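Local coordinates for protein importin-95 (Chaetomium thermophilum, PDB 4XRI) that probably carries cargo proteins into the nucleus as an importin-beta transport receptor and probably binds a small GTPase, at residues Q568-V573 with L577-M582; E561-L566 with L613-T618; L514-P519 with T528-V533. The protein carries 2 engineered substitutions. One frame throughout, in Å; residues are numbered along the deposited sequence.

Contact 1: Q568-V573 with L577-M582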
loop_
_atom_site.group_PDB
_atom_site.type_symbol
_atom_site.label_atom_id
_atom_site.label_comp_id
_atom_site.label_asym_id
_atom_site.label_seq_id
_atom_site.Cartn_x
_atom_site.Cartn_y
_atom_site.Cartn_z
ATOM N N GLN A 568 -27.120 13.985 18.283
ATOM C CA GLN A 568 -28.437 14.576 18.039
ATOM C C GLN A 568 -28.387 15.943 17.360
ATOM O O GLN A 568 -29.354 16.345 16.712
ATOM C CB GLN A 568 -29.210 14.714 19.359
ATOM C CG GLN A 568 -30.250 13.645 19.620
ATOM C CD GLN A 568 -31.311 14.117 20.593
ATOM O OE1 GLN A 568 -31.463 15.315 20.826
ATOM N NE2 GLN A 568 -32.047 13.177 21.170
ATOM N N GLN A 569 -27.284 16.665 17.535
ATOM C CA GLN A 569 -27.166 18.022 17.011
ATOM C C GLN A 569 -26.596 18.062 15.600
ATOM O O GLN A 569 -26.509 19.131 14.992
ATOM C CB GLN A 569 -26.294 18.867 17.935
ATOM C CG GLN A 569 -26.773 18.914 19.374
ATOM C CD GLN A 569 -25.843 19.707 20.272
ATOM O OE1 GLN A 569 -24.946 20.404 19.797
ATOM N NE2 GLN A 569 -26.054 19.605 21.578
ATOM N N VAL A 570 -26.207 16.898 15.086
ATOM C CA VAL A 570 -25.642 16.793 13.743
ATOM C C VAL A 570 -26.623 17.282 12.681
ATOM O O VAL A 570 -27.794 16.894 12.677
ATOM C CB VAL A 570 -25.225 15.341 13.416
ATOM C CG1 VAL A 570 -24.874 15.201 11.940
ATOM C CG2 VAL A 570 -24.048 14.917 14.291
ATOM N N VAL A 571 -26.141 18.150 11.794
ATOM C CA VAL A 571 -26.949 18.662 10.693
ATOM C C VAL A 571 -26.233 18.446 9.367
ATOM O O VAL A 571 -26.768 17.811 8.453
ATOM C CB VAL A 571 -27.253 20.160 10.859
ATOM C CG1 VAL A 571 -28.009 20.696 9.649
ATOM C CG2 VAL A 571 -28.036 20.411 12.139
ATOM N N SER A 572 -25.023 18.988 9.266
ATOM C CA SER A 572 -24.228 18.881 8.050
ATOM C C SER A 572 -23.409 17.598 8.023
ATOM O O SER A 572 -23.254 16.930 9.052
ATOM C CB SER A 572 -23.307 20.093 7.917
ATOM O OG SER A 572 -22.314 20.107 8.941
ATOM N N VAL A 573 -22.913 17.246 6.838
ATOM C CA VAL A 573 -22.044 16.087 6.681
ATOM C C VAL A 573 -20.741 16.315 7.445
ATOM O O VAL A 573 -20.147 15.370 7.978
ATOM C CB VAL A 573 -21.756 15.797 5.190
ATOM C CG1 VAL A 573 -20.712 14.690 5.034
ATOM C CG2 VAL A 573 -23.043 15.406 4.471
ATOM N N LEU A 577 -18.951 13.927 10.192
ATOM C CA LEU A 577 -17.554 13.507 10.115
ATOM C C LEU A 577 -16.774 13.855 11.379
ATOM O O LEU A 577 -16.015 13.035 11.895
ATOM C CB LEU A 577 -16.871 14.140 8.899
ATOM C CG LEU A 577 -16.752 13.277 7.640
ATOM C CD1 LEU A 577 -15.799 12.115 7.880
ATOM C CD2 LEU A 577 -18.117 12.778 7.194
ATOM N N ILE A 578 -16.967 15.073 11.872
ATOM C CA ILE A 578 -16.284 15.531 13.076
ATOM C C ILE A 578 -16.680 14.691 14.291
ATOM O O ILE A 578 -15.837 14.314 15.104
ATOM C CB ILE A 578 -16.585 17.017 13.356
ATOM C CG1 ILE A 578 -15.918 17.892 12.295
ATOM C CG2 ILE A 578 -16.101 17.415 14.743
ATOM C CD1 ILE A 578 -16.147 19.376 12.498
ATOM N N LEU A 579 -17.969 14.390 14.392
ATOM C CA LEU A 579 -18.488 13.575 15.484
ATOM C C LEU A 579 -17.925 12.157 15.417
ATOM O O LEU A 579 -17.581 11.565 16.442
ATOM C CB LEU A 579 -20.022 13.551 15.443
ATOM C CG LEU A 579 -20.829 12.902 16.574
ATOM C CD1 LEU A 579 -21.054 11.418 16.328
ATOM C CD2 LEU A 579 -20.160 13.138 17.922
ATOM N N GLU A 580 -17.830 11.621 14.204
ATOM C CA GLU A 580 -17.358 10.255 14.013
ATOM C C GLU A 580 -15.868 10.121 14.325
ATOM O O GLU A 580 -15.440 9.121 14.903
ATOM C CB GLU A 580 -17.653 9.788 12.586
ATOM C CG GLU A 580 -19.124 9.467 12.356
ATOM C CD GLU A 580 -19.445 9.123 10.915
ATOM O OE1 GLU A 580 -18.517 9.107 10.080
ATOM O OE2 GLU A 580 -20.633 8.869 10.619
ATOM N N ASP A 581 -15.088 11.137 13.964
ATOM C CA ASP A 581 -13.668 11.163 14.306
ATOM C C ASP A 581 -13.475 11.239 15.822
ATOM O O ASP A 581 -12.561 10.626 16.370
ATOM C CB ASP A 581 -12.963 12.345 13.632
ATOM C CG ASP A 581 -12.736 12.125 12.149
ATOM O OD1 ASP A 581 -12.369 13.099 11.459
ATOM O OD2 ASP A 581 -12.923 10.986 11.674
ATOM N N MET A 582 -14.340 11.998 16.489
ATOM C CA MET A 582 -14.295 12.143 17.944
ATOM C C MET A 582 -14.535 10.806 18.643
ATOM O O MET A 582 -13.767 10.400 19.521
ATOM C CB MET A 582 -15.334 13.169 18.407
ATOM C CG MET A 582 -15.277 13.501 19.885
ATOM S SD MET A 582 -16.540 14.709 20.337
ATOM C CE MET A 582 -16.421 15.839 18.952
#
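V573 O accepts a hydrogen bond from L577 N, one turn further along the same helix. The bond is 2.9 Å from N to O, with an N-H...O angle of 161°. The CA atoms of V573 and L577 stand 6.2 Å apart, as expected for residues four apart in a helix. Segment 568-573 is the linker after helix 546-567 and ends on the first residue of helix 573-597. Further back it runs past the side of that helix, and the CA atoms of V570 and L579 are 8.0 Å apart.

S572 is the N-cap of the helix. Its OG is hydrogen-bonded to D575 N. D575 OD1 bonds V571 N, one residue before the N-cap. This is a short linker between consecutive antiparallel helices of the alpha-solenoid, the architecture of HEAT-repeat proteins such as importin beta.

The V573 and L577 side chains lie alongside each other and point the same way. V573 CG1 sits anti to the backbone N (chi1 173°) and beside its carbonyl carbon. From there it meets L577 CD2 at 3.9 Å. L577 CD2 also leans over V573 O at 3.4 Å. The same oxygen is therefore gripped by a backbone N-H and brushed by a methyl. Both residues are exposed.

The second meeting is looser. V570 CG2 approaches L579 CB at 4.4 Å from the linker side, and V570 also rests on D575 and K576. L579 is buried and packs on T563 and Q567 of helix 546-567. A glycerol, probably from the crystallisation liquor, lies near L579 and makes a weak hydrogen bond to Q569 OE1.

Contact 2: E561-L566 with L613-T618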
loop_
_atom_site.group_PDB
_atom_site.type_symbol
_atom_site.label_atom_id
_atom_site.label_comp_id
_atom_site.label_asym_id
_atom_site.label_seq_id
_atom_site.Cartn_x
_atom_site.Cartn_y
_atom_site.Cartn_z
ATOM N N GLU A 561 -19.693 9.309 26.510
ATOM C CA GLU A 561 -21.096 9.491 26.869
ATOM C C GLU A 561 -21.640 10.826 26.368
ATOM O O GLU A 561 -22.800 10.924 25.965
ATOM C CB GLU A 561 -21.275 9.390 28.387
ATOM C CG GLU A 561 -21.060 7.992 28.939
ATOM C CD GLU A 561 -20.887 7.973 30.447
ATOM O OE1 GLU A 561 -20.757 9.063 31.045
ATOM O OE2 GLU A 561 -20.878 6.869 31.033
ATOM N N GLU A 562 -20.790 11.848 26.384
ATOM C CA GLU A 562 -21.199 13.188 25.980
ATOM C C GLU A 562 -21.385 13.328 24.466
ATOM O O GLU A 562 -22.007 14.283 24.002
ATOM C CB GLU A 562 -20.184 14.218 26.483
ATOM C CG GLU A 562 -20.326 14.527 27.967
ATOM C CD GLU A 562 -19.151 15.301 28.535
ATOM O OE1 GLU A 562 -18.187 15.557 27.787
ATOM O OE2 GLU A 562 -19.193 15.650 29.735
ATOM N N THR A 563 -20.861 12.374 23.700
ATOM C CA THR A 563 -21.023 12.400 22.246
ATOM C C THR A 563 -22.412 11.944 21.818
ATOM O O THR A 563 -22.827 12.174 20.679
ATOM C CB THR A 563 -19.987 11.510 21.527
ATOM O OG1 THR A 563 -20.234 10.132 21.831
ATOM C CG2 THR A 563 -18.567 11.877 21.939
ATOM N N LEU A 564 -23.126 11.291 22.729
ATOM C CA LEU A 564 -24.455 10.776 22.418
ATOM C C LEU A 564 -25.474 11.901 22.191
ATOM O O LEU A 564 -26.191 11.883 21.189
ATOM C CB LEU A 564 -24.943 9.824 23.518
ATOM C CG LEU A 564 -24.274 8.450 23.571
ATOM C CD1 LEU A 564 -24.918 7.586 24.646
ATOM C CD2 LEU A 564 -24.359 7.766 22.216
ATOM N N PRO A 565 -25.555 12.885 23.109
ATOM C CA PRO A 565 -26.448 13.990 22.745
ATOM C C PRO A 565 -25.865 14.873 21.641
ATOM O O PRO A 565 -26.614 15.573 20.961
ATOM C CB PRO A 565 -26.596 14.771 24.056
ATOM C CG PRO A 565 -25.381 14.439 24.839
ATOM C CD PRO A 565 -25.064 13.019 24.494
ATOM N N LEU A 566 -24.545 14.840 21.474
ATOM C CA LEU A 566 -23.889 15.557 20.383
ATOM C C LEU A 566 -24.347 15.019 19.033
ATOM O O LEU A 566 -24.592 15.783 18.100
ATOM C CB LEU A 566 -22.366 15.454 20.504
ATOM C CG LEU A 566 -21.609 16.676 21.033
ATOM C CD1 LEU A 566 -22.179 17.140 22.364
ATOM C CD2 LEU A 566 -20.126 16.360 21.162
ATOM N N LEU A 613 -22.649 0.228 23.350
ATOM C CA LEU A 613 -23.812 -0.325 22.668
ATOM C C LEU A 613 -24.770 0.782 22.238
ATOM O O LEU A 613 -25.403 0.693 21.187
ATOM C CB LEU A 613 -24.537 -1.337 23.558
ATOM C CG LEU A 613 -23.802 -2.660 23.779
ATOM C CD1 LEU A 613 -24.691 -3.661 24.505
ATOM C CD2 LEU A 613 -23.315 -3.230 22.460
ATOM N N GLN A 614 -24.870 1.823 23.059
ATOM C CA GLN A 614 -25.691 2.983 22.728
ATOM C C GLN A 614 -25.160 3.698 21.491
ATOM O O GLN A 614 -25.930 4.221 20.686
ATOM C CB GLN A 614 -25.754 3.954 23.910
ATOM C CG GLN A 614 -26.780 3.577 24.963
ATOM C CD GLN A 614 -26.769 4.510 26.156
ATOM O OE1 GLN A 614 -25.730 5.054 26.525
ATOM N NE2 GLN A 614 -27.933 4.707 26.761
ATOM N N ILE A 615 -23.840 3.718 21.347
ATOM C CA ILE A 615 -23.210 4.327 20.183
ATOM C C ILE A 615 -23.480 3.486 18.937
ATOM O O ILE A 615 -23.749 4.026 17.864
ATOM C CB ILE A 615 -21.693 4.497 20.394
ATOM C CG1 ILE A 615 -21.428 5.590 21.430
ATOM C CG2 ILE A 615 -20.999 4.852 19.091
ATOM C CD1 ILE A 615 -19.970 5.761 21.778
ATOM N N LEU A 616 -23.432 2.165 19.096
ATOM C CA LEU A 616 -23.723 1.244 17.998
ATOM C C LEU A 616 -25.133 1.432 17.444
ATOM O O LEU A 616 -25.341 1.396 16.232
ATOM C CB LEU A 616 -23.546 -0.210 18.449
ATOM C CG LEU A 616 -22.128 -0.783 18.504
ATOM C CD1 LEU A 616 -22.176 -2.274 18.812
ATOM C CD2 LEU A 616 -21.392 -0.525 17.198
ATOM N N SER A 617 -26.096 1.634 18.337
ATOM C CA SER A 617 -27.500 1.737 17.947
ATOM C C SER A 617 -27.785 2.983 17.112
ATOM O O SER A 617 -28.831 3.080 16.472
ATOM C CB SER A 617 -28.399 1.734 19.186
ATOM O OG SER A 617 -28.176 2.886 19.980
ATOM N N THR A 618 -26.856 3.933 17.123
ATOM C CA THR A 618 -27.035 5.176 16.385
ATOM C C THR A 618 -26.082 5.302 15.207
ATOM O O THR A 618 -26.056 6.328 14.531
ATOM C CB THR A 618 -26.845 6.392 17.295
ATOM O OG1 THR A 618 -25.536 6.360 17.875
ATOM C CG2 THR A 618 -27.868 6.365 18.387
#
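L564 reaches across to Q614 and I615 with a different methyl for each. The contact between the two helices is mainly apolar. L564 CD2 meets I615 CG1 at 3.7 Å, and the two side chains cross at about a right angle. L564 CG lies anti to its carbonyl carbon (chi1 -73°), and the fork beyond it opens toward helix 605-616. I615 CD1 also reaches T563 OG1, but only at 4.4 Å.

The other methyl has a mixed neighbour. L564 CD1 lies 3.8 Å from Q614 CB and 3.3 Å from Q614 OE1. This is van der Waals contact of a methyl with an amide oxygen. The Q614 chain is extended beyond CG and crosses the leucine at about a right angle, with OE1 at the CD1 methyl.

No hydrogen bond links the two segments; the polar groups bond within their own segment or to residues outside both. S617 OG donates to Q614 O over 2.7 Å, coming from above the carbonyl plane. T563 OG1 bonds L560 O and Q583 NE2, so its polar end is satisfied away from I615. E561 OE2 pairs with R607 NE in a salt bridge, a second tie between the same two helices.

Helix 546-567 is kinked here. P565 has no N-H to give, and L564 N turns to E561 O at 3.3 Å, a tighter turn than that of an alpha helix. L560 O, the acceptor L564 N would have in a regular alpha helix, accepts a bond from the T563 hydroxyl.

The helices belong to the importin-beta solenoid of stacked helices. T563 packs on M582 and L586 of helix 573-597. I615 sits on V625 and V629 of helix 625-640, while L613 packs against helix 648-660.

Contact 3: L514-P519 with T528-V533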
loop_
_atom_site.group_PDB
_atom_site.type_symbol
_atom_site.label_atom_id
_atom_site.label_comp_id
_atom_site.label_asym_id
_atom_site.label_seq_id
_atom_site.Cartn_x
_atom_site.Cartn_y
_atom_site.Cartn_z
ATOM N N LEU A 514 -5.117 15.751 27.294
ATOM C CA LEU A 514 -6.528 15.932 27.618
ATOM C C LEU A 514 -6.937 17.395 27.477
ATOM O O LEU A 514 -8.089 17.696 27.156
ATOM C CB LEU A 514 -6.828 15.431 29.034
ATOM C CG LEU A 514 -7.028 13.922 29.193
ATOM C CD1 LEU A 514 -7.173 13.541 30.657
ATOM C CD2 LEU A 514 -8.234 13.465 28.393
ATOM N N THR A 515 -5.987 18.299 27.703
ATOM C CA THR A 515 -6.257 19.728 27.593
ATOM C C THR A 515 -6.456 20.141 26.141
ATOM O O THR A 515 -7.409 20.844 25.814
ATOM C CB THR A 515 -5.117 20.568 28.201
ATOM O OG1 THR A 515 -4.934 20.208 29.576
ATOM C CG2 THR A 515 -5.433 22.055 28.099
ATOM N N VAL A 516 -5.562 19.686 25.271
ATOM C CA VAL A 516 -5.598 20.071 23.865
ATOM C C VAL A 516 -6.773 19.417 23.130
ATOM O O VAL A 516 -7.260 19.947 22.130
ATOM C CB VAL A 516 -4.262 19.720 23.158
ATOM C CG1 VAL A 516 -4.043 18.220 23.115
ATOM C CG2 VAL A 516 -4.210 20.318 21.758
ATOM N N THR A 517 -7.244 18.280 23.634
ATOM C CA THR A 517 -8.387 17.599 23.026
ATOM C C THR A 517 -9.713 18.058 23.632
ATOM O O THR A 517 -10.788 17.672 23.167
ATOM C CB THR A 517 -8.290 16.063 23.172
ATOM O OG1 THR A 517 -8.062 15.722 24.546
ATOM C CG2 THR A 517 -7.160 15.507 22.321
ATOM N N ALA A 518 -9.629 18.883 24.670
ATOM C CA ALA A 518 -10.811 19.339 25.403
ATOM C C ALA A 518 -11.790 20.214 24.602
ATOM O O ALA A 518 -13.001 20.024 24.718
ATOM C CB ALA A 518 -10.380 20.078 26.665
ATOM N N PRO A 519 -11.288 21.183 23.804
ATOM C CA PRO A 519 -12.267 21.996 23.074
ATOM C C PRO A 519 -13.090 21.186 22.081
ATOM O O PRO A 519 -12.573 20.257 21.464
ATOM C CB PRO A 519 -11.395 23.026 22.338
ATOM C CG PRO A 519 -10.138 23.084 23.113
ATOM C CD PRO A 519 -9.918 21.688 23.605
ATOM N N THR A 528 -7.513 14.608 16.775
ATOM C CA THR A 528 -7.295 13.218 16.392
ATOM C C THR A 528 -5.855 12.781 16.637
ATOM O O THR A 528 -5.604 11.722 17.216
ATOM C CB THR A 528 -7.638 12.991 14.908
ATOM O OG1 THR A 528 -9.035 13.227 14.701
ATOM C CG2 THR A 528 -7.304 11.568 14.493
ATOM N N ALA A 529 -4.915 13.608 16.190
ATOM C CA ALA A 529 -3.495 13.308 16.332
ATOM C C ALA A 529 -3.090 13.205 17.799
ATOM O O ALA A 529 -2.300 12.338 18.172
ATOM C CB ALA A 529 -2.661 14.359 15.630
ATOM N N ALA A 530 -3.649 14.085 18.626
ATOM C CA ALA A 530 -3.321 14.124 20.048
ATOM C C ALA A 530 -3.920 12.933 20.788
ATOM O O ALA A 530 -3.316 12.404 21.722
ATOM C CB ALA A 530 -3.801 15.428 20.667
ATOM N N TYR A 531 -5.111 12.519 20.369
ATOM C CA TYR A 531 -5.748 11.334 20.934
ATOM C C TYR A 531 -4.909 10.096 20.645
ATOM O O TYR A 531 -4.776 9.216 21.494
ATOM C CB TYR A 531 -7.166 11.157 20.381
ATOM C CG TYR A 531 -8.248 11.832 21.201
ATOM C CD1 TYR A 531 -8.297 11.689 22.584
ATOM C CD2 TYR A 531 -9.217 12.615 20.590
ATOM C CE1 TYR A 531 -9.286 12.307 23.332
ATOM C CE2 TYR A 531 -10.209 13.230 21.327
ATOM C CZ TYR A 531 -10.239 13.075 22.696
ATOM O OH TYR A 531 -11.223 13.692 23.434
ATOM N N GLU A 532 -4.341 10.039 19.444
ATOM C CA GLU A 532 -3.466 8.932 19.068
ATOM C C GLU A 532 -2.245 8.882 19.979
ATOM O O GLU A 532 -1.821 7.809 20.402
ATOM C CB GLU A 532 -3.026 9.050 17.608
ATOM C CG GLU A 532 -2.386 7.783 17.069
ATOM C CD GLU A 532 -1.776 7.966 15.690
ATOM O OE1 GLU A 532 -1.671 9.121 15.219
ATOM O OE2 GLU A 532 -1.397 6.947 15.075
ATOM N N VAL A 533 -1.695 10.055 20.280
ATOM C CA VAL A 533 -0.569 10.176 21.200
ATOM C C VAL A 533 -0.934 9.614 22.566
ATOM O O VAL A 533 -0.196 8.812 23.142
ATOM C CB VAL A 533 -0.123 11.644 21.364
ATOM C CG1 VAL A 533 1.026 11.732 22.356
ATOM C CG2 VAL A 533 0.279 12.224 20.026
#
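T517 lays its methyl on the ring of Y531, where segment 514-519, on helix 503-516, meets helix 524-539. The two are consecutive helices of the HEAT-type solenoid. The buried part is tight. T517 CG2 stands 3.7 Å from the ring centroid and 1° off the ring normal, a CH-pi contact over the centre of the face. T517 CB comes down on the hydroxyl end of the ring, 3.6 Å from Y531 CZ. A530 CB fits against two methyls, V516 CG1 at 3.7 Å and T517 CG2 at 3.7 Å.

The T517 hydroxyl lies between its backbone N and carbonyl carbon (chi1 52°). It bonds L513 O and R559 NH1, while the methyl is turned to the ring. R559 NH1 also bonds Y531 OH, so one arginine nitrogen holds both hydroxyls. With an alanine in place of Y531, T517 CG2 would probably lose the ring face it rests on and R559 NH1 one of its oxygen partners.

The other side of segment 514-519 is loose. T515, A518 and P519 are exposed. A518 points its CB away from helix 524-539. Beyond it, P519 O is hydrogen-bonded to R527 NH2.

Overall arrangement
Following the chain, contact 3 comes first: 514-519 meets 528-533 and closes a short loop between helices 503-516 and 524-539. Contact 2 opens next, at 561-566. Before it closes at 613-618, the chain passes through contact 1, which joins the linker 568-573 to the helix that follows it. Contact 1 thus nests within contact 2, and none of the three cross. Contacts 1 and 2 have centres 12 Å apart and pack directly, with M582 SD 3.8 Å from T563 CG2. Contact 3 touches contact 1 through D581 and T528, but not contact 2. Contact 3 joins successive helices, contact 1 holds the linker to helix 573-597, and contact 2 skips that helix to join 546-567 to 605-616.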